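MsStt7d protein (Micromonas, PDB 4IX3) is a homolog of the state transition kinase Stt7, represented here by its catalytic domain, and probably binds ATP and phosphorylates protein substrates. Local coordinates at residues Phe33-Arg38 and Asn51-Val56; Glu64-Val69 and Leu107-Ala112; Val69-His74 and Ala82-Cys87; Ala75-Thr80 and Ala157-Cys162. All coordinates share one frame; numbering follows the deposited sequence.

Contact 1: Phe33-Arg38 and Asn51-Val56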
loop_
_atom_site.group_PDB
_atom_site.type_symbol
_atom_site.label_atom_id
_atom_site.label_comp_id
_atom_site.label_asym_id
_atom_site.label_seq_id
_atom_site.Cartn_x
_atom_site.Cartn_y
_atom_site.Cartn_z
ATOM N N PHE B 33 2.174 2.939 2.373
ATOM C CA PHE B 33 2.875 4.056 1.746
ATOM C C PHE B 33 4.391 3.917 1.761
ATOM O O PHE B 33 5.042 4.778 1.182
ATOM C CB PHE B 33 2.450 5.399 2.330
ATOM C CG PHE B 33 2.835 5.540 3.785
ATOM C CD1 PHE B 33 4.120 5.919 4.155
ATOM C CD2 PHE B 33 1.907 5.279 4.797
ATOM C CE1 PHE B 33 4.451 6.088 5.497
ATOM C CE2 PHE B 33 2.233 5.397 6.116
ATOM C CZ PHE B 33 3.512 5.818 6.470
ATOM N N GLY B 34 4.910 2.881 2.421
ATOM C CA GLY B 34 6.358 2.684 2.542
ATOM C C GLY B 34 6.831 1.248 2.461
ATOM O O GLY B 34 6.021 0.302 2.401
ATOM N N THR B 35 8.139 1.071 2.456
ATOM C CA THR B 35 8.742 -0.243 2.373
ATOM C C THR B 35 9.761 -0.371 3.480
ATOM O O THR B 35 10.575 0.543 3.685
ATOM C CB THR B 35 9.431 -0.472 1.010
ATOM O OG1 THR B 35 8.491 -0.126 -0.032
ATOM C CG2 THR B 35 9.840 -1.919 0.831
ATOM N N VAL B 36 9.702 -1.467 4.224
ATOM C CA VAL B 36 10.620 -1.737 5.347
ATOM C C VAL B 36 11.624 -2.791 4.891
ATOM O O VAL B 36 11.243 -3.786 4.275
ATOM C CB VAL B 36 9.852 -2.170 6.626
ATOM C CG1 VAL B 36 10.863 -2.468 7.723
ATOM C CG2 VAL B 36 8.887 -1.072 7.052
ATOM N N PHE B 37 12.896 -2.567 5.193
ATOM C CA PHE B 37 13.953 -3.515 4.924
ATOM C C PHE B 37 14.719 -3.821 6.225
ATOM O O PHE B 37 14.761 -2.999 7.125
ATOM C CB PHE B 37 14.973 -2.875 3.975
ATOM C CG PHE B 37 14.423 -2.501 2.632
ATOM C CD1 PHE B 37 14.618 -3.331 1.554
ATOM C CD2 PHE B 37 13.773 -1.297 2.453
ATOM C CE1 PHE B 37 14.089 -2.987 0.321
ATOM C CE2 PHE B 37 13.295 -0.901 1.198
ATOM C CZ PHE B 37 13.474 -1.756 0.138
ATOM N N ARG B 38 15.350 -4.984 6.316
ATOM C CA ARG B 38 16.345 -5.191 7.384
ATOM C C ARG B 38 17.640 -4.508 6.948
ATOM O O ARG B 38 17.915 -4.362 5.760
ATOM C CB ARG B 38 16.649 -6.666 7.587
ATOM C CG ARG B 38 15.531 -7.452 8.223
ATOM C CD ARG B 38 16.111 -8.839 8.375
ATOM N NE ARG B 38 15.116 -9.789 8.850
ATOM C CZ ARG B 38 14.249 -10.407 8.054
ATOM N NH1 ARG B 38 14.265 -10.151 6.751
ATOM N NH2 ARG B 38 13.337 -11.237 8.565
ATOM N N ASN B 51 11.577 3.407 3.841
ATOM C CA ASN B 51 11.477 4.584 2.978
ATOM C C ASN B 51 10.052 4.669 2.401
ATOM O O ASN B 51 9.212 3.796 2.688
ATOM C CB ASN B 51 12.545 4.596 1.873
ATOM C CG ASN B 51 12.292 3.556 0.785
ATOM O OD1 ASN B 51 11.476 2.625 0.954
ATOM N ND2 ASN B 51 13.011 3.704 -0.342
ATOM N N ALA B 52 9.752 5.741 1.679
ATOM C CA ALA B 52 8.433 5.921 1.059
ATOM C C ALA B 52 8.361 5.089 -0.222
ATOM O O ALA B 52 9.367 4.891 -0.922
ATOM C CB ALA B 52 8.197 7.400 0.762
ATOM N N LYS B 53 7.161 4.628 -0.573
ATOM C CA LYS B 53 6.901 4.066 -1.919
ATOM C C LYS B 53 6.850 5.211 -2.918
ATOM O O LYS B 53 6.113 6.183 -2.700
ATOM C CB LYS B 53 5.562 3.302 -1.906
ATOM C CG LYS B 53 5.724 1.970 -1.154
ATOM C CD LYS B 53 4.394 1.214 -1.090
ATOM C CE LYS B 53 4.045 0.538 -2.394
ATOM N NZ LYS B 53 2.891 -0.337 -2.052
ATOM N N ALA B 54 7.608 5.079 -4.006
ATOM C CA ALA B 54 7.641 6.168 -4.997
ATOM C C ALA B 54 6.318 6.330 -5.740
ATOM O O ALA B 54 6.037 7.351 -6.372
ATOM C CB ALA B 54 8.719 5.865 -6.013
ATOM N N ASP B 55 5.494 5.280 -5.707
ATOM C CA ASP B 55 4.253 5.196 -6.485
ATOM C C ASP B 55 2.983 5.576 -5.750
ATOM O O ASP B 55 1.890 5.449 -6.325
ATOM C CB ASP B 55 4.086 3.820 -7.116
ATOM C CG ASP B 55 4.059 2.703 -6.087
ATOM O OD1 ASP B 55 4.804 2.720 -5.089
ATOM O OD2 ASP B 55 3.319 1.711 -6.278
ATOM N N VAL B 56 3.093 6.069 -4.514
ATOM C CA VAL B 56 1.930 6.355 -3.694
ATOM C C VAL B 56 1.849 7.854 -3.423
ATOM O O VAL B 56 2.798 8.504 -2.945
ATOM C CB VAL B 56 2.010 5.551 -2.376
ATOM C CG1 VAL B 56 0.894 6.008 -1.419
ATOM C CG2 VAL B 56 1.961 4.038 -2.678
HETATM O O HOH W 1 9.988 1.840 -1.193
#

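Contact 2: Glu64-Val69 and Leu107-Ala112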
loop_
_atom_site.group_PDB
_atom_site.type_symbol
_atom_site.label_atom_id
_atom_site.label_comp_id
_atom_site.label_asym_id
_atom_site.label_seq_id
_atom_site.Cartn_x
_atom_site.Cartn_y
_atom_site.Cartn_z
ATOM N N GLU B 64 6.930 11.496 6.623
ATOM C CA GLU B 64 7.313 12.602 7.492
ATOM C C GLU B 64 6.476 12.634 8.759
ATOM O O GLU B 64 7.002 12.912 9.842
ATOM C CB GLU B 64 7.203 13.921 6.752
ATOM C CG GLU B 64 8.385 14.137 5.813
ATOM C CD GLU B 64 8.222 15.339 4.908
ATOM O OE1 GLU B 64 7.100 15.835 4.736
ATOM O OE2 GLU B 64 9.222 15.649 4.230
ATOM N N CYS B 65 5.180 12.368 8.639
ATOM C CA CYS B 65 4.352 12.290 9.830
ATOM C C CYS B 65 4.790 11.124 10.722
ATOM O O CYS B 65 4.874 11.275 11.973
ATOM C CB CYS B 65 2.895 12.156 9.435
ATOM S SG CYS B 65 1.807 12.531 10.809
ATOM N N GLU B 66 5.001 9.951 10.149
ATOM C CA GLU B 66 5.497 8.818 10.911
ATOM C C GLU B 66 6.795 9.186 11.628
ATOM O O GLU B 66 7.018 8.830 12.801
ATOM C CB GLU B 66 5.719 7.623 9.997
ATOM C CG GLU B 66 6.270 6.430 10.745
ATOM C CD GLU B 66 6.264 5.158 9.923
ATOM O OE1 GLU B 66 5.855 5.245 8.733
ATOM O OE2 GLU B 66 6.720 4.112 10.434
ATOM N N MET B 67 7.666 9.932 10.960
ATOM C CA MET B 67 8.901 10.395 11.584
ATOM C C MET B 67 8.606 11.286 12.780
ATOM O O MET B 67 9.191 11.030 13.860
ATOM C CB MET B 67 9.714 11.153 10.529
ATOM C CG MET B 67 11.013 11.676 11.126
ATOM S SD MET B 67 12.146 12.366 9.850
ATOM C CE MET B 67 11.238 13.822 9.372
ATOM N N ASP B 68 7.756 12.293 12.595
ATOM C CA ASP B 68 7.433 13.225 13.670
ATOM C C ASP B 68 6.858 12.444 14.887
ATOM O O ASP B 68 7.210 12.720 16.070
ATOM C CB ASP B 68 6.375 14.245 13.234
ATOM C CG ASP B 68 6.865 15.223 12.167
ATOM O OD1 ASP B 68 8.088 15.407 12.033
ATOM O OD2 ASP B 68 5.989 15.867 11.511
ATOM N N VAL B 69 5.908 11.543 14.634
ATOM C CA VAL B 69 5.271 10.795 15.744
ATOM C C VAL B 69 6.339 9.920 16.396
ATOM O O VAL B 69 6.337 9.780 17.636
ATOM C CB VAL B 69 4.042 9.978 15.255
ATOM C CG1 VAL B 69 3.525 9.061 16.365
ATOM C CG2 VAL B 69 2.958 10.908 14.726
ATOM N N LEU B 107 14.310 10.023 1.772
ATOM C CA LEU B 107 14.273 9.986 3.237
ATOM C C LEU B 107 14.116 8.539 3.708
ATOM O O LEU B 107 13.236 7.798 3.233
ATOM C CB LEU B 107 13.099 10.843 3.730
ATOM C CG LEU B 107 12.946 10.865 5.259
ATOM C CD1 LEU B 107 14.126 11.590 5.894
ATOM C CD2 LEU B 107 11.629 11.609 5.593
ATOM N N TRP B 108 14.910 8.174 4.695
ATOM C CA TRP B 108 14.838 6.897 5.402
ATOM C C TRP B 108 14.617 7.094 6.879
ATOM O O TRP B 108 15.167 8.045 7.477
ATOM C CB TRP B 108 16.121 6.092 5.250
ATOM C CG TRP B 108 16.348 5.636 3.842
ATOM C CD1 TRP B 108 16.909 6.331 2.771
ATOM C CD2 TRP B 108 15.994 4.333 3.352
ATOM N NE1 TRP B 108 16.942 5.507 1.665
ATOM C CE2 TRP B 108 16.412 4.271 1.966
ATOM C CE3 TRP B 108 15.448 3.193 3.949
ATOM C CZ2 TRP B 108 16.178 3.154 1.199
ATOM C CZ3 TRP B 108 15.240 2.062 3.182
ATOM C CH2 TRP B 108 15.586 2.037 1.825
ATOM N N LEU B 109 13.850 6.200 7.525
ATOM C CA LEU B 109 13.786 6.098 8.999
ATOM C C LEU B 109 14.475 4.821 9.415
ATOM O O LEU B 109 14.469 3.807 8.699
ATOM C CB LEU B 109 12.318 6.080 9.428
ATOM C CG LEU B 109 11.484 7.240 8.921
ATOM C CD1 LEU B 109 10.082 7.165 9.530
ATOM C CD2 LEU B 109 12.145 8.589 9.243
ATOM N N MET B 110 15.009 4.806 10.649
ATOM C CA MET B 110 15.713 3.647 11.166
ATOM C C MET B 110 15.297 3.361 12.614
ATOM O O MET B 110 15.138 4.291 13.413
ATOM C CB MET B 110 17.231 3.878 11.087
ATOM C CG MET B 110 18.061 2.632 11.396
ATOM S SD MET B 110 19.810 2.820 10.980
ATOM C CE MET B 110 20.366 3.819 12.363
ATOM N N TRP B 111 15.110 2.070 12.871
ATOM C CA TRP B 111 14.831 1.574 14.224
ATOM C C TRP B 111 15.767 0.445 14.570
ATOM O O TRP B 111 16.257 -0.274 13.685
ATOM C CB TRP B 111 13.400 1.039 14.339
ATOM C CG TRP B 111 12.345 2.055 14.060
ATOM C CD1 TRP B 111 11.593 2.790 14.928
ATOM C CD2 TRP B 111 11.844 2.391 12.728
ATOM N NE1 TRP B 111 10.658 3.546 14.245
ATOM C CE2 TRP B 111 10.803 3.366 12.906
ATOM C CE3 TRP B 111 12.170 1.967 11.429
ATOM C CZ2 TRP B 111 10.056 3.834 11.828
ATOM C CZ3 TRP B 111 11.392 2.415 10.373
ATOM C CH2 TRP B 111 10.369 3.334 10.574
ATOM N N ALA B 112 15.892 0.149 15.883
ATOM C CA ALA B 112 16.497 -1.113 16.259
ATOM C C ALA B 112 15.596 -2.259 15.783
ATOM O O ALA B 112 14.359 -2.138 15.821
ATOM C CB ALA B 112 16.574 -1.222 17.770
#

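Contact 3: Val69-His74 and Ala82-Cys87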
loop_
_atom_site.group_PDB
_atom_site.type_symbol
_atom_site.label_atom_id
_atom_site.label_comp_id
_atom_site.label_asym_id
_atom_site.label_seq_id
_atom_site.Cartn_x
_atom_site.Cartn_y
_atom_site.Cartn_z
ATOM N N VAL B 69 5.908 11.543 14.634
ATOM C CA VAL B 69 5.271 10.795 15.744
ATOM C C VAL B 69 6.339 9.920 16.396
ATOM O O VAL B 69 6.337 9.780 17.636
ATOM C CB VAL B 69 4.042 9.978 15.255
ATOM C CG1 VAL B 69 3.525 9.061 16.365
ATOM C CG2 VAL B 69 2.958 10.908 14.726
ATOM N N ASN B 70 7.266 9.318 15.647
ATOM C CA ASN B 70 8.354 8.548 16.269
ATOM C C ASN B 70 9.249 9.409 17.139
ATOM O O ASN B 70 9.623 8.968 18.212
ATOM C CB ASN B 70 9.207 7.832 15.230
ATOM C CG ASN B 70 8.688 6.437 14.933
ATOM O OD1 ASN B 70 9.029 5.492 15.642
ATOM N ND2 ASN B 70 7.870 6.301 13.888
ATOM N N TYR B 71 9.513 10.645 16.747
ATOM C CA TYR B 71 10.291 11.513 17.639
ATOM C C TYR B 71 9.487 11.794 18.896
ATOM O O TYR B 71 10.039 11.828 20.001
ATOM C CB TYR B 71 10.670 12.828 16.940
ATOM C CG TYR B 71 11.890 12.703 16.056
ATOM C CD1 TYR B 71 13.164 12.624 16.615
ATOM C CD2 TYR B 71 11.795 12.764 14.671
ATOM C CE1 TYR B 71 14.332 12.556 15.846
ATOM C CE2 TYR B 71 12.950 12.737 13.886
ATOM C CZ TYR B 71 14.200 12.590 14.455
ATOM O OH TYR B 71 15.324 12.528 13.661
ATOM N N HIS B 72 8.186 12.044 18.759
ATOM C CA HIS B 72 7.340 12.289 19.939
ATOM C C HIS B 72 7.358 11.106 20.895
ATOM O O HIS B 72 7.439 11.302 22.122
ATOM C CB HIS B 72 5.910 12.615 19.498
ATOM C CG HIS B 72 5.016 13.072 20.606
ATOM N ND1 HIS B 72 5.103 14.307 21.158
ATOM C CD2 HIS B 72 3.978 12.406 21.246
ATOM C CE1 HIS B 72 4.165 14.411 22.117
ATOM N NE2 HIS B 72 3.458 13.254 22.150
ATOM N N VAL B 73 7.185 9.911 20.347
ATOM C CA VAL B 73 7.170 8.681 21.169
ATOM C C VAL B 73 8.526 8.406 21.812
ATOM O O VAL B 73 8.599 7.977 22.975
ATOM C CB VAL B 73 6.699 7.472 20.339
ATOM C CG1 VAL B 73 6.905 6.148 21.084
ATOM C CG2 VAL B 73 5.222 7.663 20.022
ATOM N N HIS B 74 9.602 8.689 21.092
ATOM C CA HIS B 74 10.924 8.505 21.647
ATOM C C HIS B 74 11.129 9.450 22.845
ATOM O O HIS B 74 11.718 9.058 23.863
ATOM C CB HIS B 74 11.971 8.813 20.588
ATOM C CG HIS B 74 13.368 8.663 21.111
ATOM N ND1 HIS B 74 14.036 7.497 21.068
ATOM C CD2 HIS B 74 14.196 9.582 21.749
ATOM C CE1 HIS B 74 15.264 7.672 21.589
ATOM N NE2 HIS B 74 15.363 8.950 21.999
ATOM N N ALA B 82 9.254 -0.102 19.078
ATOM C CA ALA B 82 10.623 -0.312 18.646
ATOM C C ALA B 82 11.441 0.985 18.759
ATOM O O ALA B 82 10.978 2.095 18.392
ATOM C CB ALA B 82 10.672 -0.779 17.210
ATOM N N ARG B 83 12.676 0.839 19.273
ATOM C CA ARG B 83 13.498 2.020 19.542
ATOM C C ARG B 83 13.840 2.760 18.239
ATOM O O ARG B 83 14.344 2.163 17.294
ATOM C CB ARG B 83 14.786 1.566 20.228
ATOM C CG ARG B 83 15.800 2.701 20.460
ATOM C CD ARG B 83 16.933 2.279 21.421
ATOM N NE ARG B 83 17.599 1.027 21.033
ATOM C CZ ARG B 83 18.712 0.944 20.298
ATOM N NH1 ARG B 83 19.310 2.056 19.867
ATOM N NH2 ARG B 83 19.246 -0.264 20.072
ATOM N N PHE B 84 13.554 4.054 18.250
ATOM C CA PHE B 84 13.717 4.897 17.066
ATOM C C PHE B 84 15.134 5.451 17.052
ATOM O O PHE B 84 15.560 6.163 17.981
ATOM C CB PHE B 84 12.700 6.026 17.098
ATOM C CG PHE B 84 12.778 6.978 15.930
ATOM C CD1 PHE B 84 12.725 6.493 14.615
ATOM C CD2 PHE B 84 12.868 8.351 16.144
ATOM C CE1 PHE B 84 12.783 7.392 13.533
ATOM C CE2 PHE B 84 12.834 9.234 15.066
ATOM C CZ PHE B 84 12.825 8.748 13.770
ATOM N N MET B 85 15.842 5.256 15.946
ATOM C CA MET B 85 17.252 5.672 15.853
ATOM C C MET B 85 17.434 6.876 14.949
ATOM O O MET B 85 18.550 7.402 14.890
ATOM C CB MET B 85 18.084 4.494 15.334
ATOM C CG MET B 85 18.058 3.314 16.310
ATOM S SD MET B 85 18.933 1.832 15.739
ATOM C CE MET B 85 20.662 2.269 15.954
ATOM N N GLY B 86 16.366 7.451 14.404
ATOM C CA GLY B 86 16.452 8.692 13.635
ATOM C C GLY B 86 16.227 8.511 12.153
ATOM O O GLY B 86 15.576 7.557 11.722
ATOM N N CYS B 87 16.688 9.487 11.390
ATOM C CA CYS B 87 16.480 9.494 9.956
ATOM C C CYS B 87 17.800 9.534 9.213
ATOM O O CYS B 87 18.823 9.869 9.808
ATOM C CB CYS B 87 15.581 10.660 9.544
ATOM S SG CYS B 87 16.391 12.266 9.626
HETATM O O HOH W 2 8.665 2.490 16.648
HETATM O O HOH W 3 12.544 5.139 20.815
#

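Contact 4: Ala75-Thr80 and Ala157-Cys162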
loop_
_atom_site.group_PDB
_atom_site.type_symbol
_atom_site.label_atom_id
_atom_site.label_comp_id
_atom_site.label_asym_id
_atom_site.label_seq_id
_atom_site.Cartn_x
_atom_site.Cartn_y
_atom_site.Cartn_z
ATOM N N ALA B 75 10.603 10.676 22.778
ATOM C CA ALA B 75 10.734 11.628 23.862
ATOM C C ALA B 75 9.837 11.312 25.042
ATOM O O ALA B 75 10.238 11.636 26.166
ATOM C CB ALA B 75 10.462 13.035 23.350
ATOM N N ASN B 76 8.649 10.749 24.788
ATOM C CA ASN B 76 7.565 10.711 25.780
ATOM C C ASN B 76 7.076 9.337 26.235
ATOM O O ASN B 76 6.400 9.241 27.273
ATOM C CB ASN B 76 6.369 11.531 25.308
ATOM C CG ASN B 76 6.707 12.999 25.221
ATOM O OD1 ASN B 76 6.880 13.597 24.128
ATOM N ND2 ASN B 76 6.867 13.589 26.380
ATOM N N ALA B 77 7.386 8.300 25.462
ATOM C CA ALA B 77 6.926 6.950 25.768
ATOM C C ALA B 77 7.956 5.902 25.357
ATOM O O ALA B 77 7.682 5.036 24.526
ATOM C CB ALA B 77 5.592 6.679 25.091
ATOM N N LYS B 78 9.142 5.991 25.948
ATOM C CA LYS B 78 10.240 5.040 25.669
ATOM C C LYS B 78 9.853 3.629 26.092
ATOM O O LYS B 78 9.268 3.462 27.172
ATOM C CB LYS B 78 11.510 5.440 26.419
ATOM C CG LYS B 78 12.221 6.626 25.780
ATOM C CD LYS B 78 13.628 6.735 26.353
ATOM C CE LYS B 78 14.469 7.727 25.555
ATOM N NZ LYS B 78 13.855 9.073 25.700
ATOM N N GLY B 79 10.192 2.643 25.266
ATOM C CA GLY B 79 9.941 1.233 25.530
ATOM C C GLY B 79 8.574 0.761 25.098
ATOM O O GLY B 79 8.378 -0.471 25.091
ATOM N N THR B 80 7.668 1.665 24.704
ATOM C CA THR B 80 6.370 1.198 24.182
ATOM C C THR B 80 6.518 0.589 22.790
ATOM O O THR B 80 5.786 -0.360 22.466
ATOM C CB THR B 80 5.312 2.299 24.159
ATOM O OG1 THR B 80 5.737 3.386 23.333
ATOM C CG2 THR B 80 4.982 2.783 25.578
ATOM N N ALA B 157 -1.765 2.745 27.055
ATOM C CA ALA B 157 -2.097 3.780 28.010
ATOM C C ALA B 157 -1.028 4.877 28.010
ATOM O O ALA B 157 -1.364 6.067 28.050
ATOM C CB ALA B 157 -2.269 3.200 29.401
ATOM N N ARG B 158 0.253 4.490 27.968
ATOM C CA ARG B 158 1.305 5.521 27.924
ATOM C C ARG B 158 1.293 6.302 26.606
ATOM O O ARG B 158 1.474 7.541 26.600
ATOM C CB ARG B 158 2.660 4.828 28.094
ATOM C CG ARG B 158 2.892 4.353 29.521
ATOM C CD ARG B 158 4.188 3.530 29.665
ATOM N NE ARG B 158 5.324 4.407 29.398
ATOM C CZ ARG B 158 6.500 4.009 28.925
ATOM N NH1 ARG B 158 6.707 2.733 28.592
ATOM N NH2 ARG B 158 7.473 4.897 28.780
ATOM N N LEU B 159 1.013 5.652 25.462
ATOM C CA LEU B 159 0.852 6.388 24.200
ATOM C C LEU B 159 -0.304 7.372 24.270
ATOM O O LEU B 159 -0.185 8.570 23.949
ATOM C CB LEU B 159 0.691 5.415 23.034
ATOM C CG LEU B 159 1.982 4.667 22.703
ATOM C CD1 LEU B 159 1.746 3.479 21.787
ATOM C CD2 LEU B 159 3.061 5.543 22.069
ATOM N N HIS B 160 -1.439 6.876 24.772
ATOM C CA HIS B 160 -2.597 7.748 24.855
ATOM C C HIS B 160 -2.378 8.957 25.754
ATOM O O HIS B 160 -2.850 10.072 25.468
ATOM C CB HIS B 160 -3.861 7.001 25.295
ATOM C CG HIS B 160 -4.214 5.876 24.370
ATOM N ND1 HIS B 160 -4.997 4.824 24.733
ATOM C CD2 HIS B 160 -3.836 5.652 23.062
ATOM C CE1 HIS B 160 -5.111 3.965 23.705
ATOM N NE2 HIS B 160 -4.403 4.455 22.672
ATOM N N GLU B 161 -1.654 8.750 26.854
ATOM C CA GLU B 161 -1.331 9.801 27.819
ATOM C C GLU B 161 -0.544 10.946 27.162
ATOM O O GLU B 161 -0.647 12.096 27.565
ATOM C CB GLU B 161 -0.554 9.180 29.006
ATOM C CG GLU B 161 -0.287 10.039 30.234
ATOM C CD GLU B 161 0.588 9.301 31.259
ATOM O OE1 GLU B 161 0.685 8.040 31.242
ATOM O OE2 GLU B 161 1.229 9.985 32.079
ATOM N N CYS B 162 0.247 10.627 26.152
ATOM C CA CYS B 162 0.974 11.675 25.450
ATOM C C CYS B 162 0.350 12.018 24.116
ATOM O O CYS B 162 0.978 12.683 23.276
ATOM C CB CYS B 162 2.461 11.367 25.340
ATOM S SG CYS B 162 2.880 10.067 24.164
HETATM O O HOH W 4 5.215 7.549 29.127
HETATM O O HOH W 5 7.475 7.281 29.743
#

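Contact 1: Phe33-Arg38 and Asn51-Val56
The Phe37 ring meets Asn51 edge-on: OD1 lies near the ring plane, 4.0 Å from CE2, with the amide turned 72° against the ring. The Phe33 ring leads away toward Leu62 and Glu66 of helix 59-76, while CB, at the base of the side chain, touches Val56 CG1. The Asn51 side chain lies alongside that of Thr35, CG set between backbone N and carbonyl carbon (chi1 72°), and OD1 comes within 3.7 Å of Thr35 CB. One water ties this flank together: it donates to Asn51 OD1 and to Ala52 O and also bonds Thr35 OG1. The backbones form an antiparallel ladder. Thr35 and Asn51 make the hydrogen-bonded pair, through Thr35 N to Asn51 O (2.9 Å) and Asn51 N to Thr35 O (3.0 Å); Gly34 and Ala52 make the next, non-hydrogen-bonded pair, and Lys53 N gives Phe33 O an almost straight bond of 2.8 Å. Lys53 brings CB close to Phe33 O and CG 3.6 Å from Thr35 OG1, then bends at chi3 (77°) to send NZ to Ser30 O of the second subunit. A serine here would probably leave Ser30 O of the second subunit without its lysine partner and uncover Thr35 and the Phe33-Gly34 peptide. This is the N-lobe hairpin of a protein kinase, strand 34-41 leaving the glycine-rich loop and strand 45-52 carrying the nucleotide-binding Lys50.

Contact 2: Glu64-Val69 and Leu107-Ala112
Leu109, on the helix-facing side of strand 106-112, grips Met67 with both methyls. CD2 lies 3.8 Å from Met67 CB and equally near CG and SD, while CD1 reaches over to the helix backbone at Met67 CA (4.0 Å). The two side chains cross at about a right angle, the thioether running past CD2. Met67 holds CG opposite its backbone N (chi1 179°) and bends only at chi3, which carries SD on toward Leu107, 4.4 Å from CD2. Leu107 CD2 also meets the aliphatic CG of Glu64 at 4.1 Å, one turn earlier on the helix. Cys87, from the neighbouring strand, adds to the packing round Met67, Leu107 and Leu109. On the other flank Glu66 runs extended past Leu109 CD1, and its OE2 stops 3.6 Å from Trp111 CZ2, the carboxylate inclined 37° to the indole plane. The helix segment runs at 35° to the strand, with 9.6 Å between their axes. Here helix 59-76, the C-helix of the kinase fold, rests on the N-lobe sheet. Its grip on the strand is largely apolar, whereas the charged ends are engaged beyond it: Glu64 OE2 in a salt bridge with Arg11, and Glu66 OE1 with the nucleotide-binding Lys50. That second bridge is the lysine-glutamate pair of the inward C-helix position, as in active kinases.

Contact 3: Val69-His74 and Ala82-Cys87
Phe84 drives its ring into the flank of helix 59-76 and fills the tight half of the contact. Asn70 CB stands over the centre of one face, 3.6 Å from the centroid and almost on the ring normal, a CH-pi contact; the backbone N of Gly86 covers the opposite face. The rim meets Tyr71 in a T-shaped stack, with planes at 88° and centroids 4.8 Å apart, and Phe84 CE2 sits above the middle of the tyrosine ring. The trans first torsion of Phe84 (chi1 179°) extends the ring straight from the strand to reach Asn70 with a face and Tyr71 with an edge. Cut back to alanine, this position would probably leave a gap between Asn70 CB and Gly86 N and deprive Tyr71 of the edge that packs on its ring. In the N-lobe of the kinase fold this is where the C-helix packs against strand 84-90, the segments running roughly antiparallel at 142°. Met85 and Gly86 both face Met110 in a classic beta bulge, and Gly86 adopts backbone angles that would drive any side chain into the Met85 carbonyl oxygen. Round the start of the strand the fit slackens and waters mediate. One bridges His74 ND1 (2.8 Å) and Phe84 N (3.0 Å), the imidazole otherwise standing 3.7 Å from Phe84 O at ND1. Another donates to both Asn70 OD1 and Ala82 O, while Asn70 ND2 turns back to Glu66 O. At the far end, the hydroxyl of Tyr71 skirts the strand with OH 4.0 Å from Gly86 CA.

Contact 4: Ala75-Thr80 and Ala157-Cys162
Arg158 reaches across from helix 141-161 and closes on the carbonyl oxygen of Lys78 with one edge of its guanidinium. NH2 makes the better bond, 2.8 Å to Lys78 O at an N-H...O angle of 145°; NH1 adds a weak one of 3.0 Å to the same oxygen. Thr80 CG2 covers a face of the guanidinium, 3.5 Å from NH1. A bend at chi3 (66°) folds the arginine round so that this group comes to lie against the turn. Beside the guanidinium the contact is mostly apolar: Leu159 CD2 touches Ala77 CB at 4.1 Å and passes Thr80 OG1 at 3.7 Å, and Asn76 CB rests on Cys162 CB. The carbonyl that Arg158 holds belongs to a type II turn, Ala77 to Thr80, with Gly79 at the positive-phi position. In kinase terms this is the loop between the C-helix and strand 84-90, docked on the long C-lobe helix that leads into the catalytic loop. Within the turn, Thr80 OG1 takes the position between its backbone N and carbonyl carbon (chi1 60°) and donates 2.8 Å to Ala77 O, which leaves CG2 to face the arginine. Two waters link NE and NH2 to the end of helix 59-76: one accepts from Arg158 NE and donates to Asn76 O, the other accepts from NH2 in the guanidinium plane and reaches Asn76 O weakly. Farther out, Lys78 NZ bonds His74 O, Val73 backs both Thr80 and Leu159, and a backbone bond ties Thr80 to Leu186.

Overall arrangement
Contacts 2, 3 and 4 follow helix 59-76 from the N-lobe sheet to the C-lobe; contact 1 lies on the hairpin just before it. Contacts 2 and 3 have centres about 7 Å apart and share Val69, and Met110 O lies 2.8 Å from Met85 N, a probable hydrogen bond between their strands. Contact 1 touches contact 2 where Phe33 CZ packs 3.3 Å from Glu66 OE1. A probable bond from His72 NE2 to Cys162 O joins contacts 3 and 4, whereas contacts 1 and 4 are about 26 Å apart, centre to centre. Glu66 faces the active site: its side chain is about 4 Å from that of Asp188, which with Asp168 holds a magnesium ion.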